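Local coordinates for disulfide bond protein A (Staphylococcus aureus, PDB 3BCI) that probably acts as a thiol-disulfide oxidoreductase of the DsbA type, helping to form disulfide bonds in other proteins through a redox-active cysteine pair, at residues Pro13-Gly19 with Thr150-Asn156; Gln50-Ala55 with Asp138-Ala142; Lys59-Gly64 with Lys95-Lys100; Ile155-Val160 with Tyr169-Leu173. All coordinates share one frame; numbering follows the deposited sequence. Where two conformers were deposited one is given.

Contact 1. Residues Pro13-Gly19 with Thr150-Asn156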
loop_
_atom_site.group_PDB
_atom_site.type_symbol
_atom_site.label_atom_id
_atom_site.label_comp_id
_atom_site.label_asym_id
_atom_site.label_seq_id
_atom_site.Cartn_x
_atom_site.Cartn_y
_atom_site.Cartn_z
ATOM N N PRO A 13 -17.405 -0.728 -6.204
ATOM C CA PRO A 13 -17.004 -0.265 -4.875
ATOM C C PRO A 13 -15.527 0.156 -4.836
ATOM O O PRO A 13 -14.674 -0.461 -5.471
ATOM C CB PRO A 13 -17.257 -1.490 -3.999
ATOM C CG PRO A 13 -18.437 -2.151 -4.669
ATOM C CD PRO A 13 -18.096 -2.032 -6.133
ATOM N N LEU A 14 -15.230 1.220 -4.104
ATOM C CA LEU A 14 -13.846 1.646 -3.946
ATOM C C LEU A 14 -13.439 1.344 -2.501
ATOM O O LEU A 14 -14.033 1.870 -1.558
ATOM C CB LEU A 14 -13.692 3.141 -4.200
ATOM C CG LEU A 14 -12.403 3.751 -3.631
ATOM C CD1 LEU A 14 -11.186 3.324 -4.450
ATOM C CD2 LEU A 14 -12.534 5.260 -3.626
ATOM N N VAL A 15 -12.440 0.487 -2.329
ATOM C CA VAL A 15 -11.967 0.147 -0.991
ATOM C C VAL A 15 -10.658 0.891 -0.732
ATOM O O VAL A 15 -9.677 0.716 -1.459
ATOM C CB VAL A 15 -11.723 -1.371 -0.852
ATOM C CG1 VAL A 15 -11.193 -1.690 0.542
ATOM C CG2 VAL A 15 -13.023 -2.135 -1.125
ATOM N N VAL A 16 -10.649 1.727 0.303
ATOM C CA VAL A 16 -9.461 2.499 0.644
ATOM C C VAL A 16 -8.934 2.107 2.018
ATOM O O VAL A 16 -9.686 2.059 2.999
ATOM C CB VAL A 16 -9.751 4.018 0.671
ATOM C CG1 VAL A 16 -8.462 4.784 0.979
ATOM C CG2 VAL A 16 -10.341 4.468 -0.657
ATOM N N VAL A 17 -7.640 1.820 2.080
ATOM C CA VAL A 17 -6.997 1.463 3.337
ATOM C C VAL A 17 -5.912 2.502 3.587
ATOM O O VAL A 17 -5.064 2.741 2.726
ATOM C CB VAL A 17 -6.352 0.053 3.283
ATOM C CG1 VAL A 17 -5.466 -0.179 4.524
ATOM C CG2 VAL A 17 -7.443 -1.011 3.235
ATOM N N TYR A 18 -5.969 3.133 4.755
ATOM C CA TYR A 18 -4.992 4.143 5.151
ATOM C C TYR A 18 -3.979 3.490 6.071
ATOM O O TYR A 18 -4.353 2.766 6.992
ATOM C CB TYR A 18 -5.689 5.289 5.888
ATOM C CG TYR A 18 -6.558 6.152 5.004
ATOM C CD1 TYR A 18 -6.016 7.224 4.294
ATOM C CD2 TYR A 18 -7.929 5.912 4.896
ATOM C CE1 TYR A 18 -6.818 8.042 3.506
ATOM C CE2 TYR A 18 -8.742 6.720 4.109
ATOM C CZ TYR A 18 -8.182 7.786 3.420
ATOM O OH TYR A 18 -8.987 8.616 2.677
ATOM N N GLY A 19 -2.697 3.736 5.825
ATOM C CA GLY A 19 -1.680 3.145 6.670
ATOM C C GLY A 19 -0.260 3.599 6.399
ATOM O O GLY A 19 -0.022 4.677 5.858
ATOM N N THR A 150 -4.652 5.061 12.118
ATOM C CA THR A 150 -4.302 4.077 11.108
ATOM C C THR A 150 -4.000 2.796 11.868
ATOM O O THR A 150 -3.472 2.839 12.972
ATOM C CB THR A 150 -3.047 4.488 10.314
ATOM O OG1 THR A 150 -1.948 4.666 11.212
ATOM C CG2 THR A 150 -3.293 5.781 9.556
ATOM N N PRO A 151 -4.355 1.640 11.297
ATOM C CA PRO A 151 -5.011 1.553 9.992
ATOM C C PRO A 151 -6.522 1.762 10.068
ATOM O O PRO A 151 -7.150 1.456 11.077
ATOM C CB PRO A 151 -4.672 0.139 9.543
ATOM C CG PRO A 151 -4.721 -0.622 10.846
ATOM C CD PRO A 151 -3.970 0.302 11.785
ATOM N N THR A 152 -7.091 2.307 9.000
ATOM C CA THR A 152 -8.531 2.515 8.912
ATOM C C THR A 152 -8.907 2.230 7.468
ATOM O O THR A 152 -8.118 2.478 6.557
ATOM C CB THR A 152 -8.954 3.963 9.294
ATOM O OG1 THR A 152 -8.094 4.914 8.652
ATOM C CG2 THR A 152 -8.900 4.150 10.805
ATOM N N ALA A 153 -10.100 1.686 7.262
ATOM C CA ALA A 153 -10.549 1.359 5.917
ATOM C C ALA A 153 -11.946 1.884 5.658
ATOM O O ALA A 153 -12.764 1.972 6.569
ATOM C CB ALA A 153 -10.502 -0.156 5.710
ATOM N N PHE A 154 -12.200 2.240 4.404
ATOM C CA PHE A 154 -13.488 2.766 3.979
ATOM C C PHE A 154 -13.883 2.135 2.648
ATOM O O PHE A 154 -13.028 1.836 1.816
ATOM C CB PHE A 154 -13.396 4.287 3.803
ATOM C CG PHE A 154 -13.080 5.028 5.075
ATOM C CD1 PHE A 154 -14.101 5.540 5.868
ATOM C CD2 PHE A 154 -11.762 5.203 5.484
ATOM C CE1 PHE A 154 -13.810 6.221 7.055
ATOM C CE2 PHE A 154 -11.460 5.880 6.665
ATOM C CZ PHE A 154 -12.483 6.390 7.453
ATOM N N ILE A 155 -15.181 1.926 2.459
ATOM C CA ILE A 155 -15.695 1.372 1.213
ATOM C C ILE A 155 -16.726 2.390 0.746
ATOM O O ILE A 155 -17.757 2.589 1.390
ATOM C CB ILE A 155 -16.342 -0.011 1.425
ATOM C CG1 ILE A 155 -15.287 -0.993 1.955
ATOM C CG2 ILE A 155 -16.918 -0.516 0.109
ATOM C CD1 ILE A 155 -15.775 -2.419 2.130
ATOM N N ASN A 156 -16.425 3.045 -0.368
ATOM C CA ASN A 156 -17.276 4.098 -0.905
ATOM C C ASN A 156 -17.529 5.127 0.188
ATOM O O ASN A 156 -18.643 5.630 0.343
ATOM C CB ASN A 156 -18.605 3.543 -1.424
ATOM C CG ASN A 156 -18.439 2.737 -2.697
ATOM O OD1 ASN A 156 -17.442 2.878 -3.406
ATOM N ND2 ASN A 156 -19.421 1.898 -2.999
#

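Contact 2. Residues Gln50-Ala55 with Asp138-Ala142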
loop_
_atom_site.group_PDB
_atom_site.type_symbol
_atom_site.label_atom_id
_atom_site.label_comp_id
_atom_site.label_asym_id
_atom_site.label_seq_id
_atom_site.Cartn_x
_atom_site.Cartn_y
_atom_site.Cartn_z
ATOM N N GLN A 50 -7.309 0.864 -3.079
ATOM C CA GLN A 50 -6.358 1.963 -2.987
ATOM C C GLN A 50 -5.732 1.996 -1.606
ATOM O O GLN A 50 -6.430 1.963 -0.594
ATOM C CB GLN A 50 -7.035 3.313 -3.266
ATOM C CG GLN A 50 -6.123 4.515 -2.990
ATOM C CD GLN A 50 -6.736 5.848 -3.401
ATOM O OE1 GLN A 50 -7.957 5.986 -3.490
ATOM N NE2 GLN A 50 -5.884 6.842 -3.636
ATOM N N PHE A 51 -4.406 2.044 -1.578
ATOM C CA PHE A 51 -3.669 2.112 -0.324
ATOM C C PHE A 51 -3.137 3.534 -0.228
ATOM O O PHE A 51 -2.446 4.003 -1.140
ATOM C CB PHE A 51 -2.508 1.112 -0.333
ATOM C CG PHE A 51 -1.685 1.121 0.932
ATOM C CD1 PHE A 51 -2.228 0.678 2.132
ATOM C CD2 PHE A 51 -0.369 1.583 0.922
ATOM C CE1 PHE A 51 -1.473 0.694 3.307
ATOM C CE2 PHE A 51 0.393 1.604 2.088
ATOM C CZ PHE A 51 -0.161 1.161 3.283
ATOM N N VAL A 52 -3.489 4.234 0.845
ATOM C CA VAL A 52 -3.023 5.605 1.036
ATOM C C VAL A 52 -2.030 5.571 2.187
ATOM O O VAL A 52 -2.406 5.322 3.331
ATOM C CB VAL A 52 -4.184 6.565 1.384
ATOM C CG1 VAL A 52 -3.652 7.983 1.546
ATOM C CG2 VAL A 52 -5.243 6.524 0.287
ATOM N N ASN A 53 -0.766 5.828 1.869
ATOM C CA ASN A 53 0.324 5.787 2.841
ATOM C C ASN A 53 0.576 7.141 3.497
ATOM O O ASN A 53 1.019 8.080 2.837
ATOM C CB ASN A 53 1.595 5.326 2.133
ATOM C CG ASN A 53 2.665 4.858 3.088
ATOM O OD1 ASN A 53 2.846 5.424 4.169
ATOM N ND2 ASN A 53 3.402 3.826 2.684
ATOM N N LEU A 54 0.309 7.242 4.795
ATOM C CA LEU A 54 0.531 8.501 5.502
ATOM C C LEU A 54 2.019 8.830 5.685
ATOM O O LEU A 54 2.367 9.969 5.992
ATOM C CB LEU A 54 -0.175 8.489 6.871
ATOM C CG LEU A 54 -1.667 8.844 6.891
ATOM C CD1 LEU A 54 -2.487 7.719 6.263
ATOM C CD2 LEU A 54 -2.116 9.088 8.332
ATOM N N ALA A 55 2.884 7.836 5.489
ATOM C CA ALA A 55 4.338 8.010 5.624
ATOM C C ALA A 55 4.662 8.900 6.819
ATOM O O ALA A 55 5.328 9.923 6.674
ATOM C CB ALA A 55 4.909 8.628 4.347
ATOM N N ASP A 138 -0.394 11.222 -1.285
ATOM C CA ASP A 138 -1.029 10.346 -0.299
ATOM C C ASP A 138 -1.177 11.045 1.050
ATOM O O ASP A 138 -2.182 10.883 1.742
ATOM C CB ASP A 138 -0.208 9.071 -0.104
ATOM C CG ASP A 138 -0.679 7.927 -0.982
ATOM O OD1 ASP A 138 -1.517 8.157 -1.886
ATOM O OD2 ASP A 138 -0.200 6.795 -0.768
ATOM N N LYS A 139 -0.177 11.828 1.435
ATOM C CA LYS A 139 -0.252 12.519 2.716
ATOM C C LYS A 139 -1.350 13.574 2.681
ATOM O O LYS A 139 -2.047 13.783 3.671
ATOM C CB LYS A 139 1.087 13.171 3.044
ATOM C CG LYS A 139 2.255 12.208 2.948
ATOM C CD LYS A 139 3.567 12.931 3.164
ATOM C CE LYS A 139 3.916 12.969 4.630
ATOM N NZ LYS A 139 4.845 14.089 4.928
ATOM N N LYS A 140 -1.494 14.238 1.540
ATOM C CA LYS A 140 -2.514 15.264 1.370
ATOM C C LYS A 140 -3.904 14.616 1.382
ATOM O O LYS A 140 -4.854 15.164 1.943
ATOM C CB LYS A 140 -2.294 16.009 0.050
ATOM C CG LYS A 140 -3.291 17.126 -0.215
ATOM C CD LYS A 140 -2.997 17.830 -1.527
ATOM C CE LYS A 140 -3.995 18.941 -1.791
ATOM N NZ LYS A 140 -5.387 18.420 -1.884
ATOM N N ILE A 141 -4.020 13.448 0.758
ATOM C CA ILE A 141 -5.298 12.745 0.719
ATOM C C ILE A 141 -5.757 12.417 2.140
ATOM O O ILE A 141 -6.901 12.685 2.510
ATOM C CB ILE A 141 -5.192 11.439 -0.107
ATOM C CG1 ILE A 141 -4.967 11.782 -1.585
ATOM C CG2 ILE A 141 -6.461 10.599 0.069
ATOM C CD1 ILE A 141 -4.700 10.568 -2.474
ATOM N N ALA A 142 -4.856 11.850 2.936
ATOM C CA ALA A 142 -5.169 11.488 4.313
ATOM C C ALA A 142 -5.541 12.708 5.149
ATOM O O ALA A 142 -6.420 12.641 6.010
ATOM C CB ALA A 142 -3.982 10.768 4.943
HETATM O O HOH W 1 -2.949 6.142 -2.819
HETATM O O HOH W 2 6.862 12.158 4.989
#

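Contact 3. Residues Lys59-Gly64 with Lys95-Lys100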
loop_
_atom_site.group_PDB
_atom_site.type_symbol
_atom_site.label_atom_id
_atom_site.label_comp_id
_atom_site.label_asym_id
_atom_site.label_seq_id
_atom_site.Cartn_x
_atom_site.Cartn_y
_atom_site.Cartn_z
ATOM N N LYS A 59 11.637 9.198 8.372
ATOM C CA LYS A 59 12.044 9.733 7.079
ATOM C C LYS A 59 12.115 8.679 5.982
ATOM O O LYS A 59 12.103 9.016 4.803
ATOM C CB LYS A 59 13.396 10.445 7.201
ATOM C CG LYS A 59 14.480 9.600 7.831
ATOM C CD LYS A 59 15.797 10.359 7.995
ATOM C CE LYS A 59 16.623 10.402 6.711
ATOM N NZ LYS A 59 16.175 11.437 5.737
ATOM N N ASP A 60 12.183 7.408 6.364
ATOM C CA ASP A 60 12.247 6.338 5.381
ATOM C C ASP A 60 10.855 5.876 4.942
ATOM O O ASP A 60 10.722 5.151 3.958
ATOM C CB ASP A 60 13.050 5.159 5.938
ATOM C CG ASP A 60 12.465 4.601 7.220
ATOM O OD1 ASP A 60 12.149 5.394 8.136
ATOM O OD2 ASP A 60 12.332 3.363 7.314
ATOM N N SER A 61 9.823 6.301 5.668
ATOM C CA SER A 61 8.447 5.930 5.336
ATOM C C SER A 61 8.074 6.385 3.935
ATOM O O SER A 61 7.504 5.624 3.157
ATOM C CB SER A 61 7.454 6.550 6.330
ATOM O OG SER A 61 7.311 5.753 7.492
ATOM N N ILE A 62 8.402 7.631 3.620
ATOM C CA ILE A 62 8.089 8.207 2.318
ATOM C C ILE A 62 8.859 7.512 1.197
ATOM O O ILE A 62 8.371 7.417 0.069
ATOM C CB ILE A 62 8.406 9.728 2.300
ATOM C CG1 ILE A 62 7.782 10.386 1.069
ATOM C CG2 ILE A 62 9.917 9.951 2.313
ATOM C CD1 ILE A 62 6.254 10.375 1.075
ATOM N N VAL A 63 10.060 7.030 1.506
ATOM C CA VAL A 63 10.868 6.350 0.502
ATOM C C VAL A 63 10.183 5.036 0.150
ATOM O O VAL A 63 10.077 4.672 -1.022
ATOM C CB VAL A 63 12.302 6.059 1.013
ATOM C CG1 VAL A 63 13.105 5.362 -0.072
ATOM C CG2 VAL A 63 12.996 7.362 1.407
ATOM N N GLY A 64 9.717 4.329 1.176
ATOM C CA GLY A 64 9.028 3.073 0.952
ATOM C C GLY A 64 7.762 3.321 0.150
ATOM O O GLY A 64 7.403 2.529 -0.727
ATOM N N LYS A 95 13.449 2.186 13.641
ATOM C CA LYS A 95 14.570 1.984 12.732
ATOM C C LYS A 95 14.164 2.483 11.351
ATOM O O LYS A 95 13.001 2.367 10.961
ATOM C CB LYS A 95 14.910 0.499 12.604
ATOM C CG LYS A 95 15.509 -0.162 13.828
ATOM C CD LYS A 95 15.651 -1.659 13.571
ATOM C CE LYS A 95 16.390 -2.369 14.691
ATOM N NZ LYS A 95 17.830 -1.988 14.731
ATOM N N GLU A 96 15.118 3.040 10.612
ATOM C CA GLU A 96 14.839 3.499 9.259
ATOM C C GLU A 96 15.188 2.311 8.366
ATOM O O GLU A 96 16.123 2.370 7.570
ATOM C CB GLU A 96 15.714 4.703 8.900
ATOM C CG GLU A 96 15.674 5.826 9.922
ATOM C CD GLU A 96 16.416 7.064 9.458
ATOM O OE1 GLU A 96 17.327 6.933 8.613
ATOM O OE2 GLU A 96 16.096 8.168 9.946
ATOM N N TRP A 97 14.428 1.229 8.518
ATOM C CA TRP A 97 14.665 0.010 7.761
ATOM C C TRP A 97 14.259 0.052 6.288
ATOM O O TRP A 97 14.677 -0.807 5.512
ATOM C CB TRP A 97 13.975 -1.178 8.441
ATOM C CG TRP A 97 12.476 -1.069 8.524
ATOM C CD1 TRP A 97 11.748 -0.404 9.471
ATOM C CD2 TRP A 97 11.523 -1.653 7.626
ATOM N NE1 TRP A 97 10.402 -0.541 9.218
ATOM C CE2 TRP A 97 10.237 -1.301 8.090
ATOM C CE3 TRP A 97 11.635 -2.438 6.470
ATOM C CZ2 TRP A 97 9.063 -1.712 7.440
ATOM C CZ3 TRP A 97 10.471 -2.846 5.823
ATOM C CH2 TRP A 97 9.201 -2.480 6.311
ATOM N N LEU A 98 13.448 1.035 5.898
ATOM C CA LEU A 98 13.027 1.143 4.500
ATOM C C LEU A 98 14.103 1.842 3.672
ATOM O O LEU A 98 13.899 2.933 3.149
ATOM C CB LEU A 98 11.696 1.898 4.387
ATOM C CG LEU A 98 10.461 1.114 4.845
ATOM C CD1 LEU A 98 9.274 2.052 5.002
ATOM C CD2 LEU A 98 10.156 0.014 3.829
ATOM N N THR A 99 15.250 1.185 3.555
ATOM C CA THR A 99 16.379 1.710 2.799
ATOM C C THR A 99 16.216 1.389 1.314
ATOM O O THR A 99 15.439 0.515 0.940
ATOM C CB THR A 99 17.692 1.080 3.285
ATOM O OG1 THR A 99 17.670 -0.327 3.011
ATOM C CG2 THR A 99 17.859 1.285 4.795
ATOM N N LYS A 100 16.952 2.099 0.469
ATOM C CA LYS A 100 16.877 1.853 -0.964
ATOM C C LYS A 100 17.430 0.466 -1.276
ATOM O O LYS A 100 17.014 -0.181 -2.239
ATOM C CB LYS A 100 17.654 2.927 -1.717
ATOM C CG LYS A 100 17.049 4.313 -1.563
ATOM C CD LYS A 100 17.796 5.350 -2.381
ATOM C CE LYS A 100 17.192 6.729 -2.173
ATOM N NZ LYS A 100 17.966 7.781 -2.886
#

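Contact 4. Residues Ile155-Val160 with Tyr169-Leu173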
loop_
_atom_site.group_PDB
_atom_site.type_symbol
_atom_site.label_atom_id
_atom_site.label_comp_id
_atom_site.label_asym_id
_atom_site.label_seq_id
_atom_site.Cartn_x
_atom_site.Cartn_y
_atom_site.Cartn_z
ATOM N N ILE A 155 -15.181 1.926 2.459
ATOM C CA ILE A 155 -15.695 1.372 1.213
ATOM C C ILE A 155 -16.726 2.390 0.746
ATOM O O ILE A 155 -17.757 2.589 1.390
ATOM C CB ILE A 155 -16.342 -0.011 1.425
ATOM C CG1 ILE A 155 -15.287 -0.993 1.955
ATOM C CG2 ILE A 155 -16.918 -0.516 0.109
ATOM C CD1 ILE A 155 -15.775 -2.419 2.130
ATOM N N ASN A 156 -16.425 3.045 -0.368
ATOM C CA ASN A 156 -17.276 4.098 -0.905
ATOM C C ASN A 156 -17.529 5.127 0.188
ATOM O O ASN A 156 -18.643 5.630 0.343
ATOM C CB ASN A 156 -18.605 3.543 -1.424
ATOM C CG ASN A 156 -18.439 2.737 -2.697
ATOM O OD1 ASN A 156 -17.442 2.878 -3.406
ATOM N ND2 ASN A 156 -19.421 1.898 -2.999
ATOM N N GLY A 157 -16.484 5.413 0.962
ATOM C CA GLY A 157 -16.587 6.401 2.018
ATOM C C GLY A 157 -17.221 5.946 3.314
ATOM O O GLY A 157 -17.292 6.731 4.253
ATOM N N GLU A 158 -17.694 4.703 3.367
ATOM C CA GLU A 158 -18.312 4.163 4.580
ATOM C C GLU A 158 -17.229 3.438 5.368
ATOM O O GLU A 158 -16.488 2.618 4.819
ATOM C CB GLU A 158 -19.439 3.188 4.220
ATOM C CG GLU A 158 -20.613 3.838 3.515
ATOM C CD GLU A 158 -21.645 4.391 4.482
ATOM O OE1 GLU A 158 -21.260 4.857 5.577
ATOM O OE2 GLU A 158 -22.844 4.366 4.136
ATOM N N LYS A 159 -17.134 3.735 6.657
ATOM C CA LYS A 159 -16.110 3.118 7.488
ATOM C C LYS A 159 -16.332 1.629 7.707
ATOM O O LYS A 159 -17.444 1.194 7.987
ATOM C CB LYS A 159 -16.043 3.814 8.850
ATOM C CG LYS A 159 -14.826 3.411 9.676
ATOM C CD LYS A 159 -14.824 4.066 11.047
ATOM C CE LYS A 159 -15.278 3.095 12.127
ATOM N NZ LYS A 159 -14.294 1.988 12.318
ATOM N N VAL A 160 -15.265 0.853 7.567
ATOM C CA VAL A 160 -15.329 -0.583 7.791
ATOM C C VAL A 160 -15.288 -0.740 9.315
ATOM O O VAL A 160 -14.314 -0.342 9.954
ATOM C CB VAL A 160 -14.116 -1.291 7.157
ATOM C CG1 VAL A 160 -14.167 -2.789 7.450
ATOM C CG2 VAL A 160 -14.104 -1.038 5.641
ATOM N N TYR A 169 -15.541 -6.330 5.726
ATOM C CA TYR A 169 -15.473 -5.681 4.416
ATOM C C TYR A 169 -16.582 -6.276 3.557
ATOM O O TYR A 169 -17.344 -5.558 2.907
ATOM C CB TYR A 169 -14.129 -5.954 3.736
ATOM C CG TYR A 169 -12.941 -5.287 4.383
ATOM C CD1 TYR A 169 -12.319 -4.190 3.779
ATOM C CD2 TYR A 169 -12.432 -5.754 5.594
ATOM C CE1 TYR A 169 -11.219 -3.580 4.364
ATOM C CE2 TYR A 169 -11.333 -5.150 6.190
ATOM C CZ TYR A 169 -10.730 -4.064 5.570
ATOM O OH TYR A 169 -9.645 -3.462 6.161
ATOM N N GLU A 170 -16.651 -7.601 3.561
ATOM C CA GLU A 170 -17.643 -8.342 2.796
ATOM C C GLU A 170 -19.045 -7.847 3.127
ATOM O O GLU A 170 -19.913 -7.768 2.254
ATOM C CB GLU A 170 -17.510 -9.834 3.111
ATOM C CG GLU A 170 -18.347 -10.745 2.245
ATOM C CD GLU A 170 -17.970 -12.201 2.426
ATOM O OE1 GLU A 170 -17.973 -12.675 3.582
ATOM O OE2 GLU A 170 -17.671 -12.870 1.415
ATOM N N LYS A 171 -19.255 -7.498 4.392
ATOM C CA LYS A 171 -20.543 -7.001 4.852
ATOM C C LYS A 171 -20.947 -5.759 4.062
ATOM O O LYS A 171 -22.067 -5.675 3.563
ATOM C CB LYS A 171 -20.462 -6.685 6.345
ATOM C CG LYS A 171 -21.789 -6.392 7.018
ATOM C CD LYS A 171 -21.609 -6.380 8.527
ATOM C CE LYS A 171 -22.541 -5.388 9.192
ATOM N NZ LYS A 171 -22.281 -5.301 10.655
ATOM N N LEU A 172 -20.031 -4.803 3.940
ATOM C CA LEU A 172 -20.302 -3.578 3.193
ATOM C C LEU A 172 -20.410 -3.819 1.692
ATOM O O LEU A 172 -21.170 -3.144 0.998
ATOM C CB LEU A 172 -19.198 -2.544 3.440
ATOM C CG LEU A 172 -19.304 -1.692 4.699
ATOM C CD1 LEU A 172 -18.150 -0.700 4.743
ATOM C CD2 LEU A 172 -20.634 -0.958 4.698
ATOM N N LEU A 173 -19.650 -4.789 1.195
ATOM C CA LEU A 173 -19.626 -5.094 -0.229
ATOM C C LEU A 173 -20.816 -5.906 -0.722
ATOM O O LEU A 173 -21.119 -5.890 -1.914
ATOM C CB LEU A 173 -18.318 -5.817 -0.585
ATOM C CG LEU A 173 -17.036 -5.000 -0.375
ATOM C CD1 LEU A 173 -15.828 -5.896 -0.506
ATOM C CD2 LEU A 173 -16.976 -3.862 -1.373
#

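Contact 1. Residues Pro13-Gly19 with Thr150-Asn156
Val15 and Ile155 lie side by side on the buried face of an antiparallel strand pair, Val15 CG2 4.0 Å from Ile155 CG1. On the same face Val17 CG2 meets Ala153 CB at 4.0 Å, and Pro13 CB approaches Ile155 CG2 at the strand end. Helices 24-42 and 166-174 cover this side: Val17 packs on Leu29, and Ile155 on Leu172 and Leu173. Between the faces the strands are laced by backbone bonds, among them Val16 N to Phe154 O and Tyr18 N to Thr152 O, the latter almost straight at 179°. The last rung, Thr152 N to Tyr18 O, is weak at 3.4 Å.

Strands 14-19 and 152-155 are the two central strands of the thioredoxin fold's sheet. Pro151 follows a cis peptide bond, the cis-proline of this family, and its ring rests on Tyr25, Cys26 and Leu29 of the helix at whose start the Cys23-Cys26 pair lies.

On the other face Val16, Thr152 and Phe154 are partly exposed, while Tyr18 is buried. Here the Tyr18 and Phe154 rings meet rim to rim, planes at 84°, with Tyr18 CE2 3.6 Å from Phe154 CD2, while Val16 CG1 lies over one face of Tyr18 near its rim. The solvent side is the Asn156 end. With CG beside the backbone N (chi1 -71°), Asn156 turns its amide back: OD1 accepts Leu14 N at 2.9 Å from above the carbonyl plane, while its backbone N donates to Leu14 O.

Contact 2. Residues Gln50-Ala55 with Asp138-Ala142
Val52 has CG1 anti to its backbone N (chi1 -179°), which lays that methyl against the helix, whereas Asp138, with an unusual chi1 of -94°, swings its carboxylate to the strand backbone. This is a strand-on-helix contact of the DsbA-type thioredoxin fold: residues 50-53 of the edge strand and 138-142 of helix 130-144 cross at 94°. Val52 CG1 sits 3.3 Å from Asp138 O and also touches Ile141 CG2, while further along Leu54 CG packs on Ala142 CB at 3.6 Å.

The carboxylate of Asp138 is buried and held by several partners. OD2 accepts Asn53 N at 2.9 Å, met from above the carboxylate plane, and also bonds His69 NE2 of helix 61-74. Having two partners on one oxygen probably helps to stabilise a negative charge there. OD1 takes a hydrogen bond from a water that also donates to Phe51 O and accepts from Gln50 NE2, so the polar edge of the strand is tied to the helix through it.

Beyond the strand, Asn53 OD1 accepts Ala55 N in an Asx turn. Lys139, kinked at chi3, brings CE to 3.6 Å from Leu54 O, and its NZ donates to a second water, 2.8 Å away, which donates to Ala55 O.

Contact 3. Residues Lys59-Gly64 with Lys95-Lys100
Asp60 and Leu98 face each other at the centre of the contact, their CA atoms 5.3 Å apart. The aspartate reaches across with CG wedged between its backbone N and carbonyl carbon (chi1 59°), a torsion that brings OD2 to the backbone N of Leu98. There OD2 accepts Leu98 N at 2.9 Å through its anti lone pair, the N-H pointing fairly directly at 160°. OD1 makes a salt bridge with Lys22, whose NZ also donates to Lys95 O; each oxygen of the buried carboxylate thus has its own partner, and the charge is probably balanced.

Leu98 CB lies 3.3 Å from Asp60 OD2 and 3.4 Å from Asp60 O, and CD1 extends past that carbonyl to Ser61 CA and Gly64 CA. Close approach of CD1 is possible because Gly64 has no side chain. Leu98 CG covers the Trp97 ring, 3.8 Å above its centre.

Glu96 crosses Asp60 obliquely, the two carboxylate planes 25° apart, and lays CB against Asp60 CG. Its carboxylate end passes the aliphatic part of Lys59 at a slant on the solvent side. Lys59 NZ, carried away by bends at chi3 and chi4, stays 5.3 Å from Glu96 OE2, so the opposite charges do not pair directly.

Two inverse gamma turns, centred on Glu96 and Leu98, shape the linker that leads from helix 79-88 into helix 100-108. Thr99 caps the latter helix through Leu102 N, and Val63 and Leu98 both pack on its Leu103. Helix 61-74 is thus joined to helix 100-108, while Val63 also reaches Tyr124 of helix 114-125.

Contact 4. Residues Ile155-Val160 with Tyr169-Leu173
Ile155 meets the helix with its whole side chain. CB lies 3.8 Å from Leu172 CD1, and CG1 stays near the same methyl. The branch CG2 turns instead to Leu173 CD2, 3.7 Å away. At the tip, CD1, placed by an extended chi2 of -177°, reaches the helix surface: it touches Tyr169 O and Leu172 CB and comes 3.8 Å from Leu173 CG.

The segment is a beta hairpin end, in which a type I' turn from Ile155 to Glu158 carries the chain from strand 152-155 into strand 158-159, closed by backbone bonds between these two residues. Helix 166-174 then folds back over one face of the thioredoxin-fold sheet. Leu172 CD1 follows the returning strand, close to Glu158 O and Lys159 O.

At the other end Val160 crosses the Tyr169 ring at about a right angle. Its CG1 sits over the ring, 3.9 Å from the centroid and 11° off the normal, a CH-pi contact. The hydroxyl of Tyr169 is hydrogen-bonded to Pro163 O.

No hydrogen bond joins hairpin and helix across this contact, so it depends on burial of apolar groups and on dispersion, including a methyl on an aromatic face, with no directional polar bond.

Contacts 1, 2 and 4 reach one four-stranded sheet, ordered 48-53, 14-19, 152-155, 158-159. Contact 1 pairs its central strands. Contact 2, about 10 Å away between centres, joins the edge strand 48-53 to helix 130-144, with Val52 N and Leu54 N bound to strand 14-19. Contact 4, centred about 8 Å from contact 1, shares Ile155 and Asn156 with it and packs helix 166-174 against the sheet at strands 152-155 and 158-159. Contact 3 lies about 31 Å from contact 4 between centres, in the helical part between strand 48-53 and helix 130-144, and touches contact 2 through Ala55 and Ser61. Along the chain contact 1 encloses contacts 2 and 3, and contact 4 follows. The helical insertion is thus tied into the thioredoxin core.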